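Local coordinates for protein 6-phosphogluconate dehydrogenase, NAD-binding (Geobacter metallireducens, PDB 3PEF) that probably reduces succinic semialdehyde to gamma-hydroxybutyrate with NADPH, as a member of the beta-hydroxyacid dehydrogenase family, at residues A71-F76 against T101-I105; G88-M94 against R115-V121; S95-P99 against M170-V174. The protein carries 2 engineered substitutions. All coordinates share one frame; numbering follows the deposited sequence.

Contact 1. Residues A71-F76 against T101-I105; sequences AEEVCF and TSQRI. With NAP (NADP nicotinamide-adenine-dinucleotide phosphate), chain I.
Ile105 fits against Ala71 and Cys75, joining two helices that run nearly parallel on one side of the Rossmann-fold sheet. The segment axes lie 10.5 Å apart at their closest. The branches of Ile105 divide the work: CD1 reaches the CB of Ala71 at 3.9 Å, while CG2 meets the SG of Cys75 at 3.8 Å. With its SG anti to the backbone N (chi1 176°), Cys75 is turned to the neighbouring helix, and the same sulfur sits over the centre of one face of the Phe76 ring, 3.9 Å above the plane. At the exposed margin the rim of that ring takes over, its CZ lying 4.1 Å from CG of Arg104.

In the conformer described here, one of two, NH1 of Arg104 makes a salt bridge to OE2 of Glu72 at 2.6 Å. The donor meets the oxygen nearly along its C-O axis, yet the N-H...O angle is 144° and the two flat groups are turned 71° apart, which in this conformer leaves a single-point grip. A water donates to the same OE2 and to OG1 of Thr101, whose hydroxyl is also bonded to Asp98 at the start of helix 99-111. One residue on from Glu72, Glu73 faces the cofactor, and the adenine amino N6A of NADP gives its OE1 a nearly straight 2.8 Å hydrogen bond.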
loop_
_atom_site.group_PDB
_atom_site.type_symbol
_atom_site.label_atom_id
_atom_site.label_comp_id
_atom_site.label_asym_id
_atom_site.label_seq_id
_atom_site.Cartn_x
_atom_site.Cartn_y
_atom_site.Cartn_z
ATOM N N ALA A 71 -13.962 -2.567 26.683
ATOM C CA ALA A 71 -15.207 -3.317 26.762
ATOM C C ALA A 71 -15.020 -4.566 27.621
ATOM O O ALA A 71 -15.894 -4.914 28.408
ATOM C CB ALA A 71 -15.711 -3.704 25.346
ATOM N N GLU A 72 -13.884 -5.241 27.465
ATOM C CA GLU A 72 -13.632 -6.476 28.213
ATOM C C GLU A 72 -13.301 -6.202 29.672
ATOM O O GLU A 72 -13.784 -6.889 30.568
ATOM C CB GLU A 72 -12.536 -7.308 27.560
ATOM C CG GLU A 72 -13.046 -8.198 26.431
ATOM C CD GLU A 72 -11.943 -9.002 25.762
ATOM O OE1 GLU A 72 -10.761 -8.806 26.119
ATOM O OE2 GLU A 72 -12.257 -9.832 24.877
ATOM N N GLU A 73 -12.480 -5.194 29.920
ATOM C CA GLU A 73 -12.164 -4.857 31.301
ATOM C C GLU A 73 -13.443 -4.520 32.081
ATOM O O GLU A 73 -13.640 -4.974 33.201
ATOM C CB GLU A 73 -11.156 -3.709 31.383
ATOM C CG GLU A 73 -10.773 -3.373 32.812
ATOM C CD GLU A 73 -9.565 -2.456 32.911
ATOM O OE1 GLU A 73 -9.275 -1.730 31.934
ATOM O OE2 GLU A 73 -8.907 -2.466 33.979
ATOM N N VAL A 74 -14.327 -3.748 31.470
ATOM C CA VAL A 74 -15.561 -3.369 32.137
ATOM C C VAL A 74 -16.464 -4.574 32.370
ATOM O O VAL A 74 -17.131 -4.666 33.401
ATOM C CB VAL A 74 -16.323 -2.266 31.349
ATOM C CG1 VAL A 74 -17.718 -2.054 31.930
ATOM C CG2 VAL A 74 -15.535 -0.962 31.370
ATOM N N CYS A 75 -16.481 -5.504 31.421
ATOM C CA CYS A 75 -17.315 -6.689 31.572
ATOM C C CYS A 75 -16.726 -7.691 32.569
ATOM O O CYS A 75 -17.408 -8.118 33.507
ATOM C CB CYS A 75 -17.550 -7.367 30.215
ATOM S SG CYS A 75 -18.507 -8.924 30.329
ATOM N N PHE A 76 -15.461 -8.057 32.363
ATOM C CA PHE A 76 -14.838 -9.171 33.083
ATOM C C PHE A 76 -14.035 -8.773 34.328
ATOM O O PHE A 76 -13.680 -9.634 35.135
ATOM C CB PHE A 76 -13.928 -9.977 32.147
ATOM C CG PHE A 76 -14.660 -10.676 31.025
ATOM C CD1 PHE A 76 -14.679 -10.132 29.750
ATOM C CD2 PHE A 76 -15.309 -11.877 31.249
ATOM C CE1 PHE A 76 -15.343 -10.769 28.706
ATOM C CE2 PHE A 76 -15.975 -12.529 30.215
ATOM C CZ PHE A 76 -15.992 -11.970 28.938
ATOM N N THR A 101 -15.168 -10.117 20.241
ATOM C CA THR A 101 -15.279 -9.495 21.553
ATOM C C THR A 101 -16.732 -9.383 22.007
ATOM O O THR A 101 -17.071 -9.789 23.115
ATOM C CB THR A 101 -14.642 -8.106 21.567
ATOM O OG1 THR A 101 -13.235 -8.250 21.384
ATOM C CG2 THR A 101 -14.923 -7.406 22.879
ATOM N N SER A 102 -17.597 -8.843 21.157
ATOM C CA SER A 102 -18.982 -8.669 21.571
ATOM C C SER A 102 -19.666 -10.022 21.819
ATOM O O SER A 102 -20.467 -10.159 22.743
ATOM C CB SER A 102 -19.763 -7.829 20.567
ATOM O OG SER A 102 -19.892 -8.519 19.348
ATOM N N GLN A 103 -19.326 -11.034 21.026
ATOM C CA GLN A 103 -19.907 -12.360 21.236
ATOM C C GLN A 103 -19.466 -12.962 22.580
ATOM O O GLN A 103 -20.269 -13.554 23.304
ATOM C CB GLN A 103 -19.551 -13.295 20.074
ATOM C CG GLN A 103 -20.207 -12.915 18.754
ATOM C CD GLN A 103 -19.627 -13.676 17.568
ATOM O OE1 GLN A 103 -18.495 -14.146 17.609
ATOM N NE2 GLN A 103 -20.410 -13.797 16.507
ATOM N N ARG A 104 -18.181 -12.796 22.884
ATOM C CA ARG A 104 -17.568 -13.225 24.137
ATOM C C ARG A 104 -18.320 -12.626 25.329
ATOM O O ARG A 104 -18.712 -13.318 26.281
ATOM C CB ARG A 104 -16.120 -12.716 24.126
ATOM C CG ARG A 104 -15.155 -13.287 25.145
ATOM C CD ARG A 104 -13.728 -12.779 24.840
ATOM N NE ARG A 104 -13.232 -13.311 23.569
ATOM C CZ ARG A 104 -12.653 -12.600 22.605
ATOM N NH1 ARG A 104 -12.471 -11.291 22.736
ATOM N NH2 ARG A 104 -12.252 -13.208 21.497
ATOM N N ILE A 105 -18.496 -11.310 25.278
ATOM C CA ILE A 105 -19.198 -10.613 26.326
ATOM C C ILE A 105 -20.639 -11.115 26.459
ATOM O O ILE A 105 -21.109 -11.434 27.560
ATOM C CB ILE A 105 -19.199 -9.094 26.062
ATOM C CG1 ILE A 105 -17.803 -8.521 26.323
ATOM C CG2 ILE A 105 -20.219 -8.422 26.941
ATOM C CD1 ILE A 105 -17.570 -7.153 25.669
HETATM P PA NAP I . -13.727 8.809 24.104
HETATM O O1A NAP I . -12.252 8.700 24.071
HETATM O O2A NAP I . -14.252 10.174 24.294
HETATM O O5B NAP I . -14.323 7.856 25.245
HETATM C C5B NAP I . -13.743 6.607 25.510
HETATM C C4B NAP I . -14.444 6.053 26.737
HETATM O O4B NAP I . -13.914 4.775 27.013
HETATM C C3B NAP I . -14.173 6.914 27.968
HETATM O O3B NAP I . -15.354 6.869 28.735
HETATM C C2B NAP I . -13.081 6.140 28.677
HETATM O O2B NAP I . -13.015 6.337 30.065
HETATM C C1B NAP I . -13.532 4.725 28.366
HETATM N N9A NAP I . -12.450 3.759 28.605
HETATM C C8A NAP I . -11.304 3.616 27.862
HETATM N N7A NAP I . -10.562 2.630 28.417
HETATM C C5A NAP I . -11.212 2.159 29.500
HETATM C C6A NAP I . -10.900 1.151 30.398
HETATM N N6A NAP I . -9.767 0.474 30.267
HETATM N N1A NAP I . -11.762 0.880 31.426
HETATM C C2A NAP I . -12.941 1.595 31.553
HETATM N N3A NAP I . -13.251 2.591 30.646
HETATM C C4A NAP I . -12.400 2.860 29.633
HETATM O O3 NAP I . -14.249 8.221 22.721
HETATM P PN NAP I . -15.712 8.138 22.121
HETATM O O1N NAP I . -15.726 8.762 20.788
HETATM O O2N NAP I . -16.723 8.554 23.114
HETATM O O5D NAP I . -15.671 6.535 21.961
HETATM C C5D NAP I . -16.613 5.653 22.511
HETATM C C4D NAP I . -16.875 4.580 21.456
HETATM O O4D NAP I . -17.688 5.058 20.412
HETATM C C3D NAP I . -15.601 4.143 20.761
HETATM O O3D NAP I . -15.742 2.753 20.567
HETATM C C2D NAP I . -15.610 4.894 19.438
HETATM O O2D NAP I . -14.902 4.180 18.463
HETATM C C1D NAP I . -17.089 4.876 19.144
HETATM N N1N NAP I . -17.632 5.910 18.236
HETATM C C2N NAP I . -17.142 7.183 18.249
HETATM C C3N NAP I . -17.699 8.159 17.427
HETATM C C7N NAP I . -17.192 9.569 17.484
HETATM O O7N NAP I . -17.432 10.364 16.375
HETATM N N7N NAP I . -16.514 10.061 18.534
HETATM C C4N NAP I . -18.768 7.845 16.581
HETATM C C5N NAP I . -19.278 6.549 16.598
HETATM C C6N NAP I . -18.715 5.590 17.440
HETATM P P2B NAP I . -12.228 7.614 30.702
HETATM O O1X NAP I . -11.916 7.221 32.139
HETATM O O2X NAP I . -10.979 7.847 29.914
HETATM O O3X NAP I . -13.101 8.835 30.631
HETATM O O HOH W 1 -10.866 -8.834 22.513
#

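Contact 2. Residues G88-M94 against R115-V121; sequences GRGYVDM and RFLEAPV. With EDO (1,2-ethanediol), chain N.
Strands 90-93 and 115-118 pair in parallel from Gly90-Arg115 to Asp93-Glu118, their axes 4.7 Å apart and crossing at -16°, and the ladder runs on to a bond from Ala119 N to Asp93 O. At the start of the ladder Arg115, on the face of Val92 and Leu117, bends back to the carbonyl of Gly88. The turn at chi3 (-53°) brings its NE to Gly88 O at 2.8 Å, close to the guanidinium plane; NH2 adds a weak bond to the same oxygen and a salt bridge to Glu146.

Tyr91 and Phe116 lie side by side on one face, pointing the same way. CD1 of Tyr91 lies in the plane of the Phe116 ring at its edge, 3.7 Å from CE1, and the CB of Asp93 meets the same ring edge, 3.8 Å from CE1 of Phe116. The carboxylate of Asp93 leads away to Ser95. Val92 and Leu117 share the other face, where CG1 of Val92 touches CD1 of Leu117 and CB of Ala119, both at 4.0 Å.

Beyond the paired residues, Met94 curls over the carbonyl of Ala119 until CE reaches CG1 of Val121 at 3.6 Å. A water bridges Met94 O and Val121 N. The two strands and helix 99-111 form a beta-alpha-beta unit of the Rossmann fold; the C-terminal end of strand 115-122 brings Val121 to the NADP pocket.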
loop_
_atom_site.group_PDB
_atom_site.type_symbol
_atom_site.label_atom_id
_atom_site.label_comp_id
_atom_site.label_asym_id
_atom_site.label_seq_id
_atom_site.Cartn_x
_atom_site.Cartn_y
_atom_site.Cartn_z
ATOM N N GLY A 88 -32.261 -11.501 34.284
ATOM C CA GLY A 88 -32.788 -10.960 33.041
ATOM C C GLY A 88 -32.497 -9.503 32.750
ATOM O O GLY A 88 -32.899 -8.993 31.703
ATOM N N ARG A 89 -31.800 -8.822 33.655
ATOM C CA ARG A 89 -31.427 -7.435 33.378
ATOM C C ARG A 89 -30.551 -7.419 32.130
ATOM O O ARG A 89 -29.809 -8.376 31.879
ATOM C CB ARG A 89 -30.721 -6.800 34.587
ATOM C CG ARG A 89 -31.629 -6.712 35.819
ATOM C CD ARG A 89 -30.990 -5.918 36.965
ATOM N NE ARG A 89 -29.841 -6.613 37.553
ATOM C CZ ARG A 89 -29.939 -7.588 38.445
ATOM N NH1 ARG A 89 -31.137 -7.996 38.850
ATOM N NH2 ARG A 89 -28.842 -8.154 38.940
ATOM N N GLY A 90 -30.652 -6.348 31.339
ATOM C CA GLY A 90 -30.008 -6.300 30.036
ATOM C C GLY A 90 -28.780 -5.405 29.966
ATOM O O GLY A 90 -28.700 -4.367 30.643
ATOM N N TYR A 91 -27.814 -5.824 29.152
ATOM C CA TYR A 91 -26.600 -5.055 28.908
ATOM C C TYR A 91 -26.507 -4.797 27.409
ATOM O O TYR A 91 -26.506 -5.729 26.605
ATOM C CB TYR A 91 -25.371 -5.828 29.386
ATOM C CG TYR A 91 -24.062 -5.048 29.340
ATOM C CD1 TYR A 91 -22.960 -5.526 28.627
ATOM C CD2 TYR A 91 -23.935 -3.832 30.006
ATOM C CE1 TYR A 91 -21.744 -4.817 28.599
ATOM C CE2 TYR A 91 -22.739 -3.120 29.991
ATOM C CZ TYR A 91 -21.644 -3.615 29.295
ATOM O OH TYR A 91 -20.470 -2.888 29.286
ATOM N N VAL A 92 -26.457 -3.529 27.037
ATOM C CA VAL A 92 -26.401 -3.152 25.627
ATOM C C VAL A 92 -25.065 -2.460 25.343
ATOM O O VAL A 92 -24.896 -1.276 25.644
ATOM C CB VAL A 92 -27.547 -2.186 25.254
ATOM C CG1 VAL A 92 -27.462 -1.807 23.778
ATOM C CG2 VAL A 92 -28.919 -2.804 25.579
ATOM N N ASP A 93 -24.104 -3.193 24.803
ATOM C CA ASP A 93 -22.794 -2.600 24.534
ATOM C C ASP A 93 -22.774 -1.914 23.174
ATOM O O ASP A 93 -22.937 -2.563 22.126
ATOM C CB ASP A 93 -21.658 -3.632 24.639
ATOM C CG ASP A 93 -20.274 -2.972 24.822
ATOM O OD1 ASP A 93 -20.142 -1.745 24.610
ATOM O OD2 ASP A 93 -19.319 -3.677 25.198
ATOM N N MET A 94 -22.575 -0.601 23.203
ATOM C CA MET A 94 -22.603 0.218 21.983
ATOM C C MET A 94 -21.200 0.628 21.523
ATOM O O MET A 94 -21.028 1.383 20.550
ATOM C CB MET A 94 -23.517 1.428 22.178
ATOM C CG MET A 94 -24.889 1.030 22.721
ATOM S SD MET A 94 -26.040 2.413 22.952
ATOM C CE MET A 94 -26.422 2.893 21.248
ATOM N N ARG A 115 -29.237 -10.554 29.878
ATOM C CA ARG A 115 -29.455 -10.552 28.431
ATOM C C ARG A 115 -28.500 -9.569 27.759
ATOM O O ARG A 115 -28.101 -8.574 28.368
ATOM C CB ARG A 115 -30.919 -10.234 28.110
ATOM C CG ARG A 115 -31.895 -11.362 28.548
ATOM C CD ARG A 115 -33.361 -10.956 28.404
ATOM N NE ARG A 115 -33.618 -9.694 29.095
ATOM C CZ ARG A 115 -34.507 -8.789 28.700
ATOM N NH1 ARG A 115 -35.238 -9.006 27.617
ATOM N NH2 ARG A 115 -34.661 -7.663 29.387
ATOM N N PHE A 116 -28.118 -9.846 26.513
ATOM C CA PHE A 116 -27.124 -9.007 25.849
ATOM C C PHE A 116 -27.461 -8.610 24.414
ATOM O O PHE A 116 -27.982 -9.418 23.649
ATOM C CB PHE A 116 -25.758 -9.679 25.869
ATOM C CG PHE A 116 -24.694 -8.876 25.196
ATOM C CD1 PHE A 116 -24.078 -7.833 25.859
ATOM C CD2 PHE A 116 -24.326 -9.146 23.887
ATOM C CE1 PHE A 116 -23.102 -7.084 25.231
ATOM C CE2 PHE A 116 -23.348 -8.412 23.263
ATOM C CZ PHE A 116 -22.731 -7.379 23.937
ATOM N N LEU A 117 -27.129 -7.363 24.069
ATOM C CA LEU A 117 -27.384 -6.775 22.751
ATOM C C LEU A 117 -26.154 -5.937 22.442
ATOM O O LEU A 117 -25.723 -5.153 23.282
ATOM C CB LEU A 117 -28.582 -5.820 22.843
ATOM C CG LEU A 117 -29.725 -5.571 21.829
ATOM C CD1 LEU A 117 -30.049 -4.081 21.704
ATOM C CD2 LEU A 117 -29.584 -6.223 20.445
ATOM N N GLU A 118 -25.568 -6.082 21.266
ATOM C CA GLU A 118 -24.562 -5.101 20.858
ATOM C C GLU A 118 -25.287 -4.068 20.038
ATOM O O GLU A 118 -26.197 -4.415 19.302
ATOM C CB GLU A 118 -23.451 -5.725 20.022
ATOM C CG GLU A 118 -23.905 -6.244 18.671
ATOM C CD GLU A 118 -22.749 -6.780 17.846
ATOM O OE1 GLU A 118 -22.996 -7.399 16.794
ATOM O OE2 GLU A 118 -21.583 -6.585 18.247
ATOM N N ALA A 119 -24.912 -2.800 20.166
ATOM C CA ALA A 119 -25.501 -1.786 19.295
ATOM C C ALA A 119 -24.554 -0.630 19.023
ATOM O O ALA A 119 -24.776 0.480 19.502
ATOM C CB ALA A 119 -26.845 -1.291 19.869
ATOM N N PRO A 120 -23.486 -0.885 18.238
ATOM C CA PRO A 120 -22.580 0.207 17.865
ATOM C C PRO A 120 -23.329 1.191 16.975
ATOM O O PRO A 120 -24.385 0.841 16.431
ATOM C CB PRO A 120 -21.490 -0.506 17.061
ATOM C CG PRO A 120 -22.219 -1.675 16.430
ATOM C CD PRO A 120 -23.189 -2.129 17.509
ATOM N N VAL A 121 -22.797 2.399 16.826
ATOM C CA VAL A 121 -23.527 3.452 16.134
ATOM C C VAL A 121 -22.726 4.085 15.009
ATOM O O VAL A 121 -21.491 4.052 14.999
ATOM C CB VAL A 121 -23.994 4.586 17.106
ATOM C CG1 VAL A 121 -24.688 4.006 18.297
ATOM C CG2 VAL A 121 -22.816 5.449 17.559
HETATM C C1 EDO N . -26.711 -12.544 23.020
HETATM O O1 EDO N . -27.803 -12.225 23.884
HETATM C C2 EDO N . -25.618 -13.292 23.774
HETATM O O2 EDO N . -24.662 -13.751 22.812
HETATM O O HOH W 2 -20.058 2.394 18.216
#

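Contact 3. Residues S95-P99 against M170-V174; sequences STVDP and MKLVV. With NAP (NADP nicotinamide-adenine-dinucleotide phosphate), chain I.
Thr96 and Lys171 cross at about a right angle, with OG1 of the threonine 3.3 Å from CE of the lysine and CG2 3.6 Å from its CG. The threonine torsion (chi1 -55°) sends these branches different ways: OG1 lies near the aliphatic end of Lys171 and the cofactor ribose, whereas CG2 also slides past CD2 of Leu172 at 3.9 Å.

Lys171 leaves its helix with CG anti to the backbone N, bends once at chi2 (58°), and then runs extended. That single kink carries NZ to the C5N-C6N side of the nicotinamide ring, 3.9 Å from C5N. Hydrogen bonds to Val121 O and Asn175 OD1 help to position NZ, which is also hydrogen-bonded to a glycerol, probably from the crystallisation liquor.

Leu172 turns its other methyl, CD1, to CD of Pro99 at 4.0 Å, packing on the first turn of helix 99-111, where Asp98 is the N-cap. The backbone N of Thr96 meanwhile gives O3D of NADP a 3.1 Å hydrogen bond. Here the loop after strand 90-93 meets the long helix 166-194, bringing a cofactor-binding threonine beside the predicted catalytic lysine, as in the interdomain active-site cleft of beta-hydroxyacid dehydrogenases.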
loop_
_atom_site.group_PDB
_atom_site.type_symbol
_atom_site.label_atom_id
_atom_site.label_comp_id
_atom_site.label_asym_id
_atom_site.label_seq_id
_atom_site.Cartn_x
_atom_site.Cartn_y
_atom_site.Cartn_z
ATOM N N SER A 95 -20.196 0.086 22.202
ATOM C CA SER A 95 -18.802 0.304 21.822
ATOM C C SER A 95 -18.478 -0.274 20.448
ATOM O O SER A 95 -19.007 -1.313 20.068
ATOM C CB SER A 95 -17.875 -0.350 22.848
ATOM O OG SER A 95 -18.271 -0.030 24.171
ATOM N N THR A 96 -17.570 0.368 19.721
ATOM C CA THR A 96 -17.053 -0.226 18.492
ATOM C C THR A 96 -15.959 -1.218 18.820
ATOM O O THR A 96 -14.886 -0.862 19.335
ATOM C CB THR A 96 -16.506 0.809 17.526
ATOM O OG1 THR A 96 -17.531 1.770 17.266
ATOM C CG2 THR A 96 -16.088 0.128 16.204
ATOM N N VAL A 97 -16.243 -2.473 18.501
ATOM C CA VAL A 97 -15.452 -3.596 18.963
ATOM C C VAL A 97 -15.537 -4.665 17.883
ATOM O O VAL A 97 -16.376 -4.566 16.986
ATOM C CB VAL A 97 -16.075 -4.079 20.274
ATOM C CG1 VAL A 97 -15.966 -5.544 20.433
ATOM C CG2 VAL A 97 -15.510 -3.270 21.482
ATOM N N ASP A 98 -14.659 -5.660 17.928
ATOM C CA ASP A 98 -14.698 -6.718 16.919
ATOM C C ASP A 98 -15.780 -7.719 17.279
ATOM O O ASP A 98 -16.148 -7.842 18.449
ATOM C CB ASP A 98 -13.348 -7.423 16.809
ATOM C CG ASP A 98 -12.895 -8.025 18.129
ATOM O OD1 ASP A 98 -12.645 -7.261 19.086
ATOM O OD2 ASP A 98 -12.793 -9.261 18.211
ATOM N N PRO A 99 -16.294 -8.441 16.275
ATOM C CA PRO A 99 -17.354 -9.430 16.504
ATOM C C PRO A 99 -17.011 -10.408 17.621
ATOM O O PRO A 99 -17.877 -10.733 18.424
ATOM C CB PRO A 99 -17.419 -10.200 15.175
ATOM C CG PRO A 99 -16.850 -9.285 14.167
ATOM C CD PRO A 99 -15.837 -8.423 14.877
ATOM N N MET A 170 -20.962 -4.886 10.702
ATOM C CA MET A 170 -21.483 -3.782 9.911
ATOM C C MET A 170 -20.742 -2.498 10.259
ATOM O O MET A 170 -20.334 -1.736 9.381
ATOM C CB MET A 170 -22.967 -3.586 10.188
ATOM C CG MET A 170 -23.542 -2.360 9.484
ATOM S SD MET A 170 -23.660 -2.559 7.696
ATOM C CE MET A 170 -24.893 -3.887 7.566
ATOM N N LYS A 171 -20.594 -2.249 11.555
ATOM C CA LYS A 171 -19.895 -1.061 12.022
ATOM C C LYS A 171 -18.476 -1.004 11.450
ATOM O O LYS A 171 -18.040 0.034 10.951
ATOM C CB LYS A 171 -19.858 -1.022 13.555
ATOM C CG LYS A 171 -19.018 0.120 14.119
ATOM C CD LYS A 171 -19.531 1.473 13.621
ATOM C CE LYS A 171 -18.769 2.585 14.323
ATOM N NZ LYS A 171 -19.087 3.926 13.765
ATOM N N LEU A 172 -17.747 -2.117 11.541
ATOM C CA LEU A 172 -16.373 -2.150 11.038
ATOM C C LEU A 172 -16.290 -1.937 9.514
ATOM O O LEU A 172 -15.421 -1.226 9.018
ATOM C CB LEU A 172 -15.694 -3.449 11.450
ATOM C CG LEU A 172 -15.479 -3.611 12.961
ATOM C CD1 LEU A 172 -14.732 -4.891 13.248
ATOM C CD2 LEU A 172 -14.703 -2.389 13.501
ATOM N N VAL A 173 -17.196 -2.553 8.766
ATOM C CA VAL A 173 -17.181 -2.378 7.318
ATOM C C VAL A 173 -17.385 -0.928 6.947
ATOM O O VAL A 173 -16.637 -0.342 6.155
ATOM C CB VAL A 173 -18.297 -3.209 6.663
ATOM C CG1 VAL A 173 -18.615 -2.661 5.300
ATOM C CG2 VAL A 173 -17.885 -4.675 6.606
ATOM N N VAL A 174 -18.423 -0.341 7.525
ATOM C CA VAL A 174 -18.784 1.030 7.215
ATOM C C VAL A 174 -17.704 2.028 7.635
ATOM O O VAL A 174 -17.399 2.984 6.904
ATOM C CB VAL A 174 -20.151 1.362 7.852
ATOM C CG1 VAL A 174 -20.384 2.849 7.892
ATOM C CG2 VAL A 174 -21.271 0.624 7.082
HETATM P PA NAP I . -13.727 8.809 24.104
HETATM O O1A NAP I . -12.252 8.700 24.071
HETATM O O2A NAP I . -14.252 10.174 24.294
HETATM O O5B NAP I . -14.323 7.856 25.245
HETATM C C5B NAP I . -13.743 6.607 25.510
HETATM C C4B NAP I . -14.444 6.053 26.737
HETATM O O4B NAP I . -13.914 4.775 27.013
HETATM C C3B NAP I . -14.173 6.914 27.968
HETATM O O3B NAP I . -15.354 6.869 28.735
HETATM C C2B NAP I . -13.081 6.140 28.677
HETATM O O2B NAP I . -13.015 6.337 30.065
HETATM C C1B NAP I . -13.532 4.725 28.366
HETATM N N9A NAP I . -12.450 3.759 28.605
HETATM C C8A NAP I . -11.304 3.616 27.862
HETATM N N7A NAP I . -10.562 2.630 28.417
HETATM C C5A NAP I . -11.212 2.159 29.500
HETATM C C6A NAP I . -10.900 1.151 30.398
HETATM N N6A NAP I . -9.767 0.474 30.267
HETATM N N1A NAP I . -11.762 0.880 31.426
HETATM C C2A NAP I . -12.941 1.595 31.553
HETATM N N3A NAP I . -13.251 2.591 30.646
HETATM C C4A NAP I . -12.400 2.860 29.633
HETATM O O3 NAP I . -14.249 8.221 22.721
HETATM P PN NAP I . -15.712 8.138 22.121
HETATM O O1N NAP I . -15.726 8.762 20.788
HETATM O O2N NAP I . -16.723 8.554 23.114
HETATM O O5D NAP I . -15.671 6.535 21.961
HETATM C C5D NAP I . -16.613 5.653 22.511
HETATM C C4D NAP I . -16.875 4.580 21.456
HETATM O O4D NAP I . -17.688 5.058 20.412
HETATM C C3D NAP I . -15.601 4.143 20.761
HETATM O O3D NAP I . -15.742 2.753 20.567
HETATM C C2D NAP I . -15.610 4.894 19.438
HETATM O O2D NAP I . -14.902 4.180 18.463
HETATM C C1D NAP I . -17.089 4.876 19.144
HETATM N N1N NAP I . -17.632 5.910 18.236
HETATM C C2N NAP I . -17.142 7.183 18.249
HETATM C C3N NAP I . -17.699 8.159 17.427
HETATM C C7N NAP I . -17.192 9.569 17.484
HETATM O O7N NAP I . -17.432 10.364 16.375
HETATM N N7N NAP I . -16.514 10.061 18.534
HETATM C C4N NAP I . -18.768 7.845 16.581
HETATM C C5N NAP I . -19.278 6.549 16.598
HETATM C C6N NAP I . -18.715 5.590 17.440
HETATM P P2B NAP I . -12.228 7.614 30.702
HETATM O O1X NAP I . -11.916 7.221 32.139
HETATM O O2X NAP I . -10.979 7.847 29.914
HETATM O O3X NAP I . -13.101 8.835 30.631
#

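Contact 2 is a buried strand pair within the Rossmann sheet, held mainly by regular backbone hydrogen bonds, while contact 1 lies in the helical layer over it, apolar inside and closed by a salt bridge at the surface. Helix 99-111 connects the strands of contact 2 and supplies one side of contact 1: Ile105 packs on Phe116, and Ser102 probably hydrogen-bonds Glu118. Contact 3, also buried, relies on van der Waals packing between its segments and alone joins the Rossmann part to the long helix 166-194 of the C-terminal family region. Pro120 of contact 2 packs on CB of Lys171. Contacts 1 and 3 touch NADP at its adenine and its nicotinamide-ribose ends respectively.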